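Local coordinates for translation initiation factor eIF2b-like protein (Chaetomium thermophilum, PDB 4ZEM), which forms the beta subunit of eIF2B, the decameric complex that probably promotes guanine nucleotide exchange on the translation initiation factor eIF2, at residues 210-215 with 244-249; 186-191 with 205-210; 219-224 with 238-243; 182-187 with 364-369. One frame throughout, in Å; residues are numbered along the deposited sequence.

Contact 1: residues 210-215 with 244-249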
loop_
_atom_site.group_PDB
_atom_site.type_symbol
_atom_site.label_atom_id
_atom_site.label_comp_id
_atom_site.label_asym_id
_atom_site.label_seq_id
_atom_site.Cartn_x
_atom_site.Cartn_y
_atom_site.Cartn_z
ATOM N N LYS A 210 -8.529 -13.244 12.015
ATOM C CA LYS A 210 -8.626 -14.391 11.121
ATOM C C LYS A 210 -7.934 -15.591 11.768
ATOM O O LYS A 210 -8.455 -16.708 11.754
ATOM C CB LYS A 210 -7.997 -14.073 9.761
ATOM C CG LYS A 210 -8.535 -14.893 8.582
ATOM C CD LYS A 210 -8.147 -16.350 8.592
ATOM C CE LYS A 210 -8.664 -17.032 7.335
ATOM N NZ LYS A 210 -10.126 -16.839 7.159
ATOM N N ALA A 211 -6.760 -15.342 12.338
ATOM C CA ALA A 211 -5.983 -16.394 12.975
ATOM C C ALA A 211 -6.769 -17.013 14.127
ATOM O O ALA A 211 -6.752 -18.229 14.325
ATOM C CB ALA A 211 -4.651 -15.836 13.470
ATOM N N ALA A 212 -7.488 -16.165 14.856
ATOM C CA ALA A 212 -8.293 -16.595 15.995
ATOM C C ALA A 212 -9.359 -17.604 15.575
ATOM O O ALA A 212 -9.751 -18.465 16.366
ATOM C CB ALA A 212 -8.936 -15.396 16.667
ATOM N N SER A 213 -9.853 -17.469 14.347
ATOM C CA SER A 213 -10.865 -18.384 13.822
ATOM C C SER A 213 -10.288 -19.784 13.638
ATOM O O SER A 213 -11.034 -20.747 13.561
ATOM C CB SER A 213 -11.441 -17.886 12.492
ATOM O OG SER A 213 -10.515 -18.046 11.430
ATOM N N LYS A 214 -8.969 -19.890 13.474
ATOM C CA LYS A 214 -8.356 -21.196 13.237
ATOM C C LYS A 214 -7.306 -21.628 14.244
ATOM O O LYS A 214 -6.746 -22.712 14.126
ATOM C CB LYS A 214 -7.736 -21.210 11.849
ATOM C CG LYS A 214 -8.727 -20.863 10.769
ATOM C CD LYS A 214 -8.190 -21.202 9.410
ATOM C CE LYS A 214 -9.271 -21.058 8.364
ATOM N NZ LYS A 214 -8.680 -20.806 7.030
ATOM N N ARG A 215 -7.018 -20.778 15.220
ATOM C CA ARG A 215 -5.962 -21.069 16.183
ATOM C C ARG A 215 -6.334 -20.592 17.575
ATOM O O ARG A 215 -7.053 -19.602 17.735
ATOM C CB ARG A 215 -4.641 -20.406 15.760
ATOM C CG ARG A 215 -4.032 -20.954 14.492
ATOM C CD ARG A 215 -3.165 -22.134 14.816
ATOM N NE ARG A 215 -2.416 -22.598 13.658
ATOM C CZ ARG A 215 -2.849 -23.537 12.829
ATOM N NH1 ARG A 215 -4.021 -24.115 13.040
ATOM N NH2 ARG A 215 -2.101 -23.907 11.799
ATOM N N ASN A 244 -11.142 -11.782 22.336
ATOM C CA ASN A 244 -11.586 -12.579 23.470
ATOM C C ASN A 244 -12.782 -13.454 23.113
ATOM O O ASN A 244 -12.859 -14.608 23.534
ATOM C CB ASN A 244 -11.935 -11.679 24.662
ATOM C CG ASN A 244 -10.722 -10.958 25.232
ATOM O OD1 ASN A 244 -9.579 -11.400 25.068
ATOM N ND2 ASN A 244 -10.967 -9.840 25.908
ATOM N N ALA A 245 -13.701 -12.911 22.320
ATOM C CA ALA A 245 -14.885 -13.664 21.911
ATOM C C ALA A 245 -14.503 -14.814 20.984
ATOM O O ALA A 245 -15.152 -15.857 20.962
ATOM C CB ALA A 245 -15.887 -12.747 21.239
ATOM N N ALA A 246 -13.434 -14.608 20.226
ATOM C CA ALA A 246 -12.954 -15.583 19.259
ATOM C C ALA A 246 -12.266 -16.752 19.967
ATOM O O ALA A 246 -12.096 -17.827 19.393
ATOM C CB ALA A 246 -12.018 -14.928 18.272
ATOM N N GLY A 247 -11.832 -16.508 21.202
ATOM C CA GLY A 247 -11.202 -17.520 22.028
ATOM C C GLY A 247 -9.748 -17.183 22.299
ATOM O O GLY A 247 -9.004 -17.982 22.859
ATOM N N VAL A 248 -9.341 -15.978 21.921
ATOM C CA VAL A 248 -7.955 -15.587 22.088
ATOM C C VAL A 248 -7.769 -14.723 23.331
ATOM O O VAL A 248 -8.494 -13.751 23.549
ATOM C CB VAL A 248 -7.446 -14.834 20.832
ATOM C CG1 VAL A 248 -6.127 -14.118 21.105
ATOM C CG2 VAL A 248 -7.272 -15.809 19.693
ATOM N N SER A 249 -6.801 -15.115 24.154
ATOM C CA SER A 249 -6.415 -14.348 25.330
ATOM C C SER A 249 -5.625 -13.113 24.927
ATOM O O SER A 249 -4.870 -13.133 23.951
ATOM C CB SER A 249 -5.614 -15.216 26.311
ATOM O OG SER A 249 -6.417 -16.283 26.794
#
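Two neighbouring helices on one face of a Rossmann-like sheet meet at their C-terminal ends, where Ala212 of helix 202-214 faces Ala246 and Val248 at the close of helix 237-246. The methyl of Ala212 does the touching on its side. Its CB lies 3.5 Å from CB of Ala246, methyl against methyl, and CG2 of Val248 comes up to the same Ala212 CB at 3.5 Å. With side chains this small the backbones can draw near, and the CA atoms of Ala212 and Ala246 are 5.8 Å apart. Between Ala246 and Val248 the chain turns through a Schellman motif: Gly247 takes a positive phi of 114°, where a side chain would press on the carbonyl O of the residue before, its N bonds to Asn244 O at 3.2 Å, and Val248 N reaches back to Leu243 O. The turn brings Val248 round past the helix end. There its CG1 is anti to the backbone N (chi1 166°), and CG2, beside that N, is the branch left to meet Ala212, while the valine also rests on Phe217 and Val219. Farther along, Val248 CG2 lies 4.3 Å from Arg215 O; the guanidinium of Arg215 leads elsewhere, its NE bonded to Ile189 O.

Contact 2: residues 186-191 with 205-210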
loop_
_atom_site.group_PDB
_atom_site.type_symbol
_atom_site.label_atom_id
_atom_site.label_comp_id
_atom_site.label_asym_id
_atom_site.label_seq_id
_atom_site.Cartn_x
_atom_site.Cartn_y
_atom_site.Cartn_z
ATOM N N GLU A 186 -2.767 -18.866 9.585
ATOM C CA GLU A 186 -2.622 -20.197 10.181
ATOM C C GLU A 186 -1.213 -20.761 9.988
ATOM O O GLU A 186 -0.743 -21.567 10.788
ATOM C CB GLU A 186 -3.662 -21.172 9.617
ATOM C CG GLU A 186 -3.856 -21.098 8.119
ATOM C CD GLU A 186 -5.025 -21.942 7.645
ATOM O OE1 GLU A 186 -5.054 -23.156 7.946
ATOM O OE2 GLU A 186 -5.919 -21.386 6.976
ATOM N N ILE A 187 -0.558 -20.351 8.909
ATOM C CA ILE A 187 0.833 -20.705 8.657
ATOM C C ILE A 187 1.794 -19.986 9.611
ATOM O O ILE A 187 2.771 -20.570 10.075
ATOM C CB ILE A 187 1.221 -20.405 7.191
ATOM C CG1 ILE A 187 0.459 -21.344 6.257
ATOM C CG2 ILE A 187 2.716 -20.571 6.971
ATOM C CD1 ILE A 187 0.699 -21.077 4.798
ATOM N N GLN A 188 1.526 -18.711 9.879
ATOM C CA GLN A 188 2.382 -17.915 10.757
ATOM C C GLN A 188 2.173 -18.148 12.250
ATOM O O GLN A 188 3.147 -18.154 13.007
ATOM C CB GLN A 188 2.209 -16.427 10.448
ATOM C CG GLN A 188 3.050 -15.970 9.274
ATOM C CD GLN A 188 4.524 -16.219 9.512
ATOM O OE1 GLN A 188 5.071 -15.803 10.532
ATOM N NE2 GLN A 188 5.172 -16.913 8.579
ATOM N N ILE A 189 0.923 -18.324 12.674
ATOM C CA ILE A 189 0.617 -18.548 14.089
ATOM C C ILE A 189 0.242 -19.988 14.419
ATOM O O ILE A 189 -0.612 -20.590 13.766
ATOM C CB ILE A 189 -0.516 -17.635 14.580
ATOM C CG1 ILE A 189 -0.030 -16.194 14.612
ATOM C CG2 ILE A 189 -0.942 -17.999 15.993
ATOM C CD1 ILE A 189 -0.675 -15.368 13.609
ATOM N N HIS A 190 0.872 -20.517 15.463
ATOM C CA HIS A 190 0.653 -21.892 15.889
ATOM C C HIS A 190 -0.082 -21.935 17.225
ATOM O O HIS A 190 -0.100 -20.944 17.956
ATOM C CB HIS A 190 1.998 -22.626 15.960
ATOM C CG HIS A 190 2.835 -22.436 14.735
ATOM N ND1 HIS A 190 4.009 -21.712 14.738
ATOM C CD2 HIS A 190 2.646 -22.838 13.455
ATOM C CE1 HIS A 190 4.516 -21.695 13.519
ATOM N NE2 HIS A 190 3.707 -22.371 12.721
ATOM N N PRO A 191 -0.713 -23.079 17.541
ATOM C CA PRO A 191 -1.433 -23.201 18.816
ATOM C C PRO A 191 -0.554 -22.873 20.019
ATOM O O PRO A 191 0.591 -23.325 20.087
ATOM C CB PRO A 191 -1.855 -24.675 18.829
ATOM C CG PRO A 191 -2.029 -24.996 17.370
ATOM C CD PRO A 191 -0.889 -24.278 16.699
ATOM N N GLU A 205 -4.991 -6.209 12.746
ATOM C CA GLU A 205 -6.234 -6.610 13.392
ATOM C C GLU A 205 -6.942 -7.693 12.577
ATOM O O GLU A 205 -7.382 -8.698 13.131
ATOM C CB GLU A 205 -7.155 -5.403 13.595
ATOM C CG GLU A 205 -6.627 -4.371 14.597
ATOM C CD GLU A 205 -7.605 -3.227 14.850
ATOM O OE1 GLU A 205 -8.794 -3.362 14.485
ATOM O OE2 GLU A 205 -7.181 -2.188 15.403
ATOM N N ARG A 206 -7.034 -7.500 11.265
ATOM C CA ARG A 206 -7.699 -8.477 10.412
ATOM C C ARG A 206 -6.920 -9.790 10.392
ATOM O O ARG A 206 -7.509 -10.869 10.309
ATOM C CB ARG A 206 -7.879 -7.928 8.993
ATOM C CG ARG A 206 -8.806 -6.715 8.916
ATOM C CD ARG A 206 -9.315 -6.488 7.500
ATOM N NE ARG A 206 -10.152 -5.295 7.392
ATOM C CZ ARG A 206 -9.783 -4.173 6.778
ATOM N NH1 ARG A 206 -10.610 -3.138 6.727
ATOM N NH2 ARG A 206 -8.589 -4.085 6.206
ATOM N N PHE A 207 -5.596 -9.687 10.489
ATOM C CA PHE A 207 -4.729 -10.848 10.554
ATOM C C PHE A 207 -4.940 -11.643 11.851
ATOM O O PHE A 207 -5.095 -12.869 11.824
ATOM C CB PHE A 207 -3.282 -10.379 10.433
ATOM C CG PHE A 207 -2.266 -11.485 10.442
ATOM C CD1 PHE A 207 -1.917 -12.130 9.266
ATOM C CD2 PHE A 207 -1.626 -11.850 11.616
ATOM C CE1 PHE A 207 -0.967 -13.134 9.263
ATOM C CE2 PHE A 207 -0.670 -12.846 11.617
ATOM C CZ PHE A 207 -0.341 -13.496 10.443
ATOM N N LEU A 208 -4.964 -10.944 12.984
ATOM C CA LEU A 208 -5.149 -11.605 14.272
ATOM C C LEU A 208 -6.533 -12.230 14.414
ATOM O O LEU A 208 -6.670 -13.362 14.889
ATOM C CB LEU A 208 -4.912 -10.618 15.412
ATOM C CG LEU A 208 -3.478 -10.107 15.528
ATOM C CD1 LEU A 208 -3.394 -9.032 16.607
ATOM C CD2 LEU A 208 -2.500 -11.252 15.797
ATOM N N VAL A 209 -7.557 -11.493 13.988
ATOM C CA VAL A 209 -8.934 -11.970 14.051
ATOM C C VAL A 209 -9.141 -13.223 13.196
ATOM O O VAL A 209 -9.824 -14.162 13.616
ATOM C CB VAL A 209 -9.924 -10.850 13.623
ATOM C CG1 VAL A 209 -11.289 -11.411 13.249
ATOM C CG2 VAL A 209 -10.038 -9.810 14.732
ATOM N N LYS A 210 -8.529 -13.244 12.015
ATOM C CA LYS A 210 -8.626 -14.391 11.121
ATOM C C LYS A 210 -7.934 -15.591 11.768
ATOM O O LYS A 210 -8.455 -16.708 11.754
ATOM C CB LYS A 210 -7.997 -14.073 9.761
ATOM C CG LYS A 210 -8.535 -14.893 8.582
ATOM C CD LYS A 210 -8.147 -16.350 8.592
ATOM C CE LYS A 210 -8.664 -17.032 7.335
ATOM N NZ LYS A 210 -10.126 -16.839 7.159
#
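Phe207 reaches out from helix 202-214 to meet Ile189 and Gln188, which lie just where the short helix 185-188 gives way to extended chain. The terminal methyl of Ile189 comes from the opposite direction and meets the CE2-CZ side of the ring obliquely, its CD1 3.7 Å from Phe207 CZ. Gln188 meets the rim instead, with its CB in the ring plane 3.9 Å from Phe207 CZ, while its amide is carried off by a bend in the chain. Phe207 holds CG anti to its own N (chi1 -178°), which swings the ring off the helix toward these two residues. Exchanging Phe207 for an alanine would probably leave Ile189 CD1 without its aromatic partner and open a gap between helix 202-214 and the chain leaving the short helix. Around these three side chains, Ala185 packs on the ring, and Leu361, Leu304 and Ile269 of the sheet also touch it. The chain leaving the short helix is held through its carbonyls, Ile189 O receiving Arg215 NE and Gln188 O receiving Lys267 NZ. An aromatic side chain sent from a covering helix onto the parallel strands 267-271, 301-304 and 359-362 is part of the helix-on-sheet core of a Rossmann-like alpha/beta domain.

Contact 3: residues 219-224 with 238-243; sequences VILASL and ALRKKL
Strand 219-222 and helix 238-243 run almost exactly antiparallel, at 176° between their directions, with axes 11.0 Å apart, so that Val219 lies across from Leu243 and Leu221 from the preceding helical turn. All the contact is made by side chains. At one end CD1 of Leu243 sits over the branch point of Val219, 4.1 Å from its CB and about as far from both of its methyls; the two side chains cross at about a right angle, a single methyl set against a forked group. Leu221 uses its own fork differently, splitting its methyls between two residues of the helix. Its CD2 meets CD2 of Leu239 at 4.1 Å, methyl to methyl, whereas its CD1 lies against the aliphatic part of Arg240, 3.4 Å from CG and 3.8 Å from CD. CG stands anti to the carbonyl carbon (chi1 -60°), which aims the fork of Leu221 at the helix. The arginine thus contributes its hydrocarbon stem to the contact, with Leu221 CD1 also near the edge of its guanidinium plane. A bend at chi3 (-77°) takes the polar end aside, and NE bonds to Pro235 O. Leu239 and Leu243, about one turn apart, and the carbon chain of Arg240 form the helix side that meets the strand. The helix is the crossover of a beta-alpha-beta unit that leads from strand 218-222 to the parallel edge strand 249-252, whose Thr250 touches both Arg240 and Leu243, while Leu208 of the adjacent helix 202-214 packs on Val219 and Leu243.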
loop_
_atom_site.group_PDB
_atom_site.type_symbol
_atom_site.label_atom_id
_atom_site.label_comp_id
_atom_site.label_asym_id
_atom_site.label_seq_id
_atom_site.Cartn_x
_atom_site.Cartn_y
_atom_site.Cartn_z
ATOM N N VAL A 219 -2.525 -12.914 22.447
ATOM C CA VAL A 219 -2.018 -11.698 21.829
ATOM C C VAL A 219 -1.622 -10.677 22.890
ATOM O O VAL A 219 -2.409 -10.342 23.777
ATOM C CB VAL A 219 -3.065 -11.085 20.876
ATOM C CG1 VAL A 219 -2.602 -9.739 20.343
ATOM C CG2 VAL A 219 -3.336 -12.033 19.738
ATOM N N ILE A 220 -0.396 -10.179 22.783
ATOM C CA ILE A 220 0.097 -9.158 23.693
ATOM C C ILE A 220 0.142 -7.821 22.958
ATOM O O ILE A 220 0.777 -7.693 21.908
ATOM C CB ILE A 220 1.496 -9.499 24.243
ATOM C CG1 ILE A 220 1.488 -10.849 24.973
ATOM C CG2 ILE A 220 1.990 -8.396 25.166
ATOM C CD1 ILE A 220 1.828 -12.033 24.087
ATOM N N LEU A 221 -0.590 -6.845 23.481
ATOM C CA LEU A 221 -0.648 -5.534 22.857
ATOM C C LEU A 221 0.264 -4.567 23.600
ATOM O O LEU A 221 0.070 -4.301 24.788
ATOM C CB LEU A 221 -2.086 -5.021 22.834
ATOM C CG LEU A 221 -3.081 -5.895 22.066
ATOM C CD1 LEU A 221 -4.488 -5.459 22.364
ATOM C CD2 LEU A 221 -2.832 -5.806 20.576
ATOM N N ALA A 222 1.280 -4.072 22.905
ATOM C CA ALA A 222 2.240 -3.162 23.510
ATOM C C ALA A 222 2.365 -1.872 22.714
ATOM O O ALA A 222 2.391 -1.891 21.484
ATOM C CB ALA A 222 3.598 -3.831 23.636
ATOM N N SER A 223 2.418 -0.750 23.417
ATOM C CA SER A 223 2.716 0.516 22.769
ATOM C C SER A 223 3.657 1.298 23.664
ATOM O O SER A 223 3.438 1.380 24.873
ATOM C CB SER A 223 1.437 1.311 22.508
ATOM O OG SER A 223 1.741 2.612 22.037
ATOM N N LEU A 224 4.702 1.880 23.091
ATOM C CA LEU A 224 5.605 2.682 23.906
ATOM C C LEU A 224 5.016 4.073 24.126
ATOM O O LEU A 224 5.298 4.727 25.128
ATOM C CB LEU A 224 6.995 2.758 23.267
ATOM C CG LEU A 224 7.711 1.403 23.192
ATOM C CD1 LEU A 224 9.070 1.521 22.510
ATOM C CD2 LEU A 224 7.847 0.778 24.581
ATOM N N ALA A 238 -11.806 -2.414 21.614
ATOM C CA ALA A 238 -12.632 -3.105 20.637
ATOM C C ALA A 238 -11.949 -4.349 20.092
ATOM O O ALA A 238 -12.560 -5.411 19.983
ATOM C CB ALA A 238 -13.000 -2.167 19.504
ATOM N N LEU A 239 -10.670 -4.212 19.772
ATOM C CA LEU A 239 -9.905 -5.319 19.229
ATOM C C LEU A 239 -9.821 -6.436 20.245
ATOM O O LEU A 239 -9.995 -7.601 19.916
ATOM C CB LEU A 239 -8.496 -4.855 18.887
ATOM C CG LEU A 239 -7.498 -5.881 18.365
ATOM C CD1 LEU A 239 -7.995 -6.433 17.045
ATOM C CD2 LEU A 239 -6.118 -5.286 18.194
ATOM N N ARG A 240 -9.570 -6.064 21.491
ATOM C CA ARG A 240 -9.467 -7.038 22.562
ATOM C C ARG A 240 -10.784 -7.756 22.759
ATOM O O ARG A 240 -10.815 -8.958 22.975
ATOM C CB ARG A 240 -8.999 -6.383 23.858
ATOM C CG ARG A 240 -7.518 -6.060 23.858
ATOM C CD ARG A 240 -7.028 -5.566 25.205
ATOM N NE ARG A 240 -7.396 -4.180 25.452
ATOM C CZ ARG A 240 -8.277 -3.790 26.364
ATOM N NH1 ARG A 240 -8.882 -4.681 27.132
ATOM N NH2 ARG A 240 -8.546 -2.506 26.515
ATOM N N LYS A 241 -11.876 -7.009 22.681
ATOM C CA LYS A 241 -13.186 -7.599 22.853
ATOM C C LYS A 241 -13.445 -8.603 21.747
ATOM O O LYS A 241 -13.980 -9.675 21.987
ATOM C CB LYS A 241 -14.260 -6.516 22.853
ATOM C CG LYS A 241 -15.653 -7.020 23.177
ATOM C CD LYS A 241 -16.640 -5.874 23.288
ATOM C CE LYS A 241 -18.019 -6.370 23.685
ATOM N NZ LYS A 241 -18.916 -5.237 24.036
ATOM N N LYS A 242 -13.066 -8.246 20.528
ATOM C CA LYS A 242 -13.256 -9.143 19.401
ATOM C C LYS A 242 -12.408 -10.406 19.525
ATOM O O LYS A 242 -12.867 -11.501 19.228
ATOM C CB LYS A 242 -12.984 -8.421 18.084
ATOM C CG LYS A 242 -13.652 -9.073 16.890
ATOM C CD LYS A 242 -13.545 -8.201 15.654
ATOM C CE LYS A 242 -14.192 -8.872 14.456
ATOM N NZ LYS A 242 -13.887 -8.150 13.193
ATOM N N LEU A 243 -11.169 -10.245 19.972
ATOM C CA LEU A 243 -10.253 -11.369 20.134
ATOM C C LEU A 243 -10.679 -12.334 21.225
ATOM O O LEU A 243 -10.588 -13.545 21.066
ATOM C CB LEU A 243 -8.835 -10.875 20.406
ATOM C CG LEU A 243 -8.079 -10.267 19.231
ATOM C CD1 LEU A 243 -6.726 -9.753 19.680
ATOM C CD2 LEU A 243 -7.926 -11.278 18.111
#

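Contact 4: residues 182-187 with 364-369; sequences ASFAEI and LGPQTR
The ring of Phe184 lies flat against the backbone of Gly365, with the glycine CA over its face 3.7 Å from the ring centroid and only 16° off the ring normal. This is a CH-pi contact in which main chain takes the place of a side chain. The CA is displaced a little toward the rim, and its nearest ring atoms include CE1 at 3.6 Å. CG of Phe184 lies anti to the carbonyl carbon (chi1 -64°), which points the ring at Gly365. On the same face follows Pro366, whose CD stands 4.1 Å from Phe184 CD2; the two side chains cross at about a right angle, and CD is the proline atom that meets the ring. Leu364 adds its carbonyl O, 3.9 Å from Phe184 CZ and oblique to the ring. Gly365 has a positive phi of 123° that would set a side chain against the carbonyl O before it, and the lack of one lets the ring lie directly on its CA. Phe184 itself occupies the N-cap position of helix 185-188, the third residue of a type I turn from Ala182 to Ala185. An alanine at Phe184 is likely to strip the cover from the glycine CA and leave a gap beside Pro366. Strand 365-367 forms the antiparallel edge of the large sheet, next to strand 359-362, whose Leu361 touches both Phe184 and Pro366; the turn before helix 185-188 thus packs against this margin, with helix 202-214 lying over Ala182 and Ala185.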
loop_
_atom_site.group_PDB
_atom_site.type_symbol
_atom_site.label_atom_id
_atom_site.label_comp_id
_atom_site.label_asym_id
_atom_site.label_seq_id
_atom_site.Cartn_x
_atom_site.Cartn_y
_atom_site.Cartn_z
ATOM N N ALA A 182 -4.122 -12.041 5.575
ATOM C CA ALA A 182 -4.717 -12.819 6.660
ATOM C C ALA A 182 -4.899 -14.300 6.315
ATOM O O ALA A 182 -5.014 -15.120 7.215
ATOM C CB ALA A 182 -6.058 -12.216 7.072
ATOM N N SER A 183 -4.961 -14.641 5.028
ATOM C CA SER A 183 -5.130 -16.046 4.631
ATOM C C SER A 183 -3.893 -16.884 4.977
ATOM O O SER A 183 -3.938 -18.107 4.941
ATOM C CB SER A 183 -5.451 -16.184 3.133
ATOM O OG SER A 183 -4.418 -15.681 2.308
ATOM N N PHE A 184 -2.782 -16.226 5.280
ATOM C CA PHE A 184 -1.571 -16.946 5.665
ATOM C C PHE A 184 -1.383 -17.005 7.178
ATOM O O PHE A 184 -0.358 -17.481 7.658
ATOM C CB PHE A 184 -0.348 -16.315 5.000
ATOM C CG PHE A 184 -0.369 -16.423 3.507
ATOM C CD1 PHE A 184 -0.816 -15.361 2.726
ATOM C CD2 PHE A 184 0.013 -17.604 2.883
ATOM C CE1 PHE A 184 -0.864 -15.467 1.342
ATOM C CE2 PHE A 184 -0.029 -17.714 1.497
ATOM C CZ PHE A 184 -0.470 -16.643 0.725
ATOM N N ALA A 185 -2.379 -16.531 7.921
ATOM C CA ALA A 185 -2.284 -16.464 9.377
ATOM C C ALA A 185 -2.045 -17.834 10.026
ATOM O O ALA A 185 -1.213 -17.946 10.924
ATOM C CB ALA A 185 -3.533 -15.836 9.951
ATOM N N GLU A 186 -2.767 -18.866 9.585
ATOM C CA GLU A 186 -2.622 -20.197 10.181
ATOM C C GLU A 186 -1.213 -20.761 9.988
ATOM O O GLU A 186 -0.743 -21.567 10.788
ATOM C CB GLU A 186 -3.662 -21.172 9.617
ATOM C CG GLU A 186 -3.856 -21.098 8.119
ATOM C CD GLU A 186 -5.025 -21.942 7.645
ATOM O OE1 GLU A 186 -5.054 -23.156 7.946
ATOM O OE2 GLU A 186 -5.919 -21.386 6.976
ATOM N N ILE A 187 -0.558 -20.351 8.909
ATOM C CA ILE A 187 0.833 -20.705 8.657
ATOM C C ILE A 187 1.794 -19.986 9.611
ATOM O O ILE A 187 2.771 -20.570 10.075
ATOM C CB ILE A 187 1.221 -20.405 7.191
ATOM C CG1 ILE A 187 0.459 -21.344 6.257
ATOM C CG2 ILE A 187 2.716 -20.571 6.971
ATOM C CD1 ILE A 187 0.699 -21.077 4.798
ATOM N N LEU A 364 0.948 -11.982 -1.444
ATOM C CA LEU A 364 1.539 -13.119 -2.151
ATOM C C LEU A 364 2.049 -14.219 -1.203
ATOM O O LEU A 364 2.380 -15.318 -1.636
ATOM C CB LEU A 364 2.675 -12.632 -3.049
ATOM C CG LEU A 364 2.260 -11.534 -4.029
ATOM C CD1 LEU A 364 3.437 -11.087 -4.888
ATOM C CD2 LEU A 364 1.101 -12.021 -4.890
ATOM N N GLY A 365 2.178 -13.894 0.077
ATOM C CA GLY A 365 2.652 -14.852 1.060
ATOM C C GLY A 365 3.877 -14.324 1.789
ATOM O O GLY A 365 4.360 -13.226 1.493
ATOM N N PRO A 366 4.403 -15.109 2.737
ATOM C CA PRO A 366 5.600 -14.696 3.476
ATOM C C PRO A 366 6.831 -14.683 2.572
ATOM O O PRO A 366 6.974 -15.560 1.721
ATOM C CB PRO A 366 5.708 -15.757 4.575
ATOM C CG PRO A 366 5.063 -16.961 3.969
ATOM C CD PRO A 366 3.902 -16.417 3.196
ATOM N N GLN A 367 7.685 -13.675 2.734
ATOM C CA GLN A 367 8.864 -13.509 1.881
ATOM C C GLN A 367 10.091 -13.175 2.716
ATOM O O GLN A 367 9.967 -12.621 3.812
ATOM C CB GLN A 367 8.642 -12.399 0.842
ATOM C CG GLN A 367 7.294 -12.447 0.133
ATOM C CD GLN A 367 7.247 -13.450 -0.999
ATOM O OE1 GLN A 367 8.274 -13.794 -1.587
ATOM N NE2 GLN A 367 6.049 -13.939 -1.301
ATOM N N THR A 368 11.271 -13.521 2.203
ATOM C CA THR A 368 12.525 -13.064 2.801
ATOM C C THR A 368 13.026 -11.844 2.028
ATOM O O THR A 368 12.492 -11.517 0.967
ATOM C CB THR A 368 13.603 -14.154 2.786
ATOM O OG1 THR A 368 13.994 -14.423 1.434
ATOM C CG2 THR A 368 13.083 -15.430 3.433
ATOM N N ARG A 369 14.062 -11.187 2.541
ATOM C CA ARG A 369 14.630 -10.022 1.864
ATOM C C ARG A 369 15.115 -10.367 0.449
ATOM O O ARG A 369 15.087 -9.529 -0.447
ATOM C CB ARG A 369 15.768 -9.412 2.689
ATOM C CG ARG A 369 16.990 -10.300 2.839
ATOM C CD ARG A 369 18.243 -9.466 3.036
ATOM N NE ARG A 369 18.375 -8.964 4.400
ATOM C CZ ARG A 369 19.204 -7.989 4.756
ATOM N NH1 ARG A 369 19.268 -7.597 6.022
ATOM N NH2 ARG A 369 19.967 -7.399 3.845
#

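In the fold
All four contacts belong to the Rossmann-like domain and gather on its large mixed sheet. Contact 4 spans the longest stretch of chain, from the entrance to helix 185-188 to the last edge strand, and the other three fall within that span. Contact 2 starts from the same short helix; contact 1 opens where contact 2 ends, at Lys210, and encloses contact 3. Helix 202-214 serves contacts 1 and 2, whose centres are 8 Å apart, and helix 237-246 serves contacts 1 and 3, 12 Å apart. Contacts 3 and 4, with centres 21 Å apart, do not touch. Together they show two crossover helices packed on each other and on the sheet, with the short helix 185-188 filling in toward the edge strand 365-367.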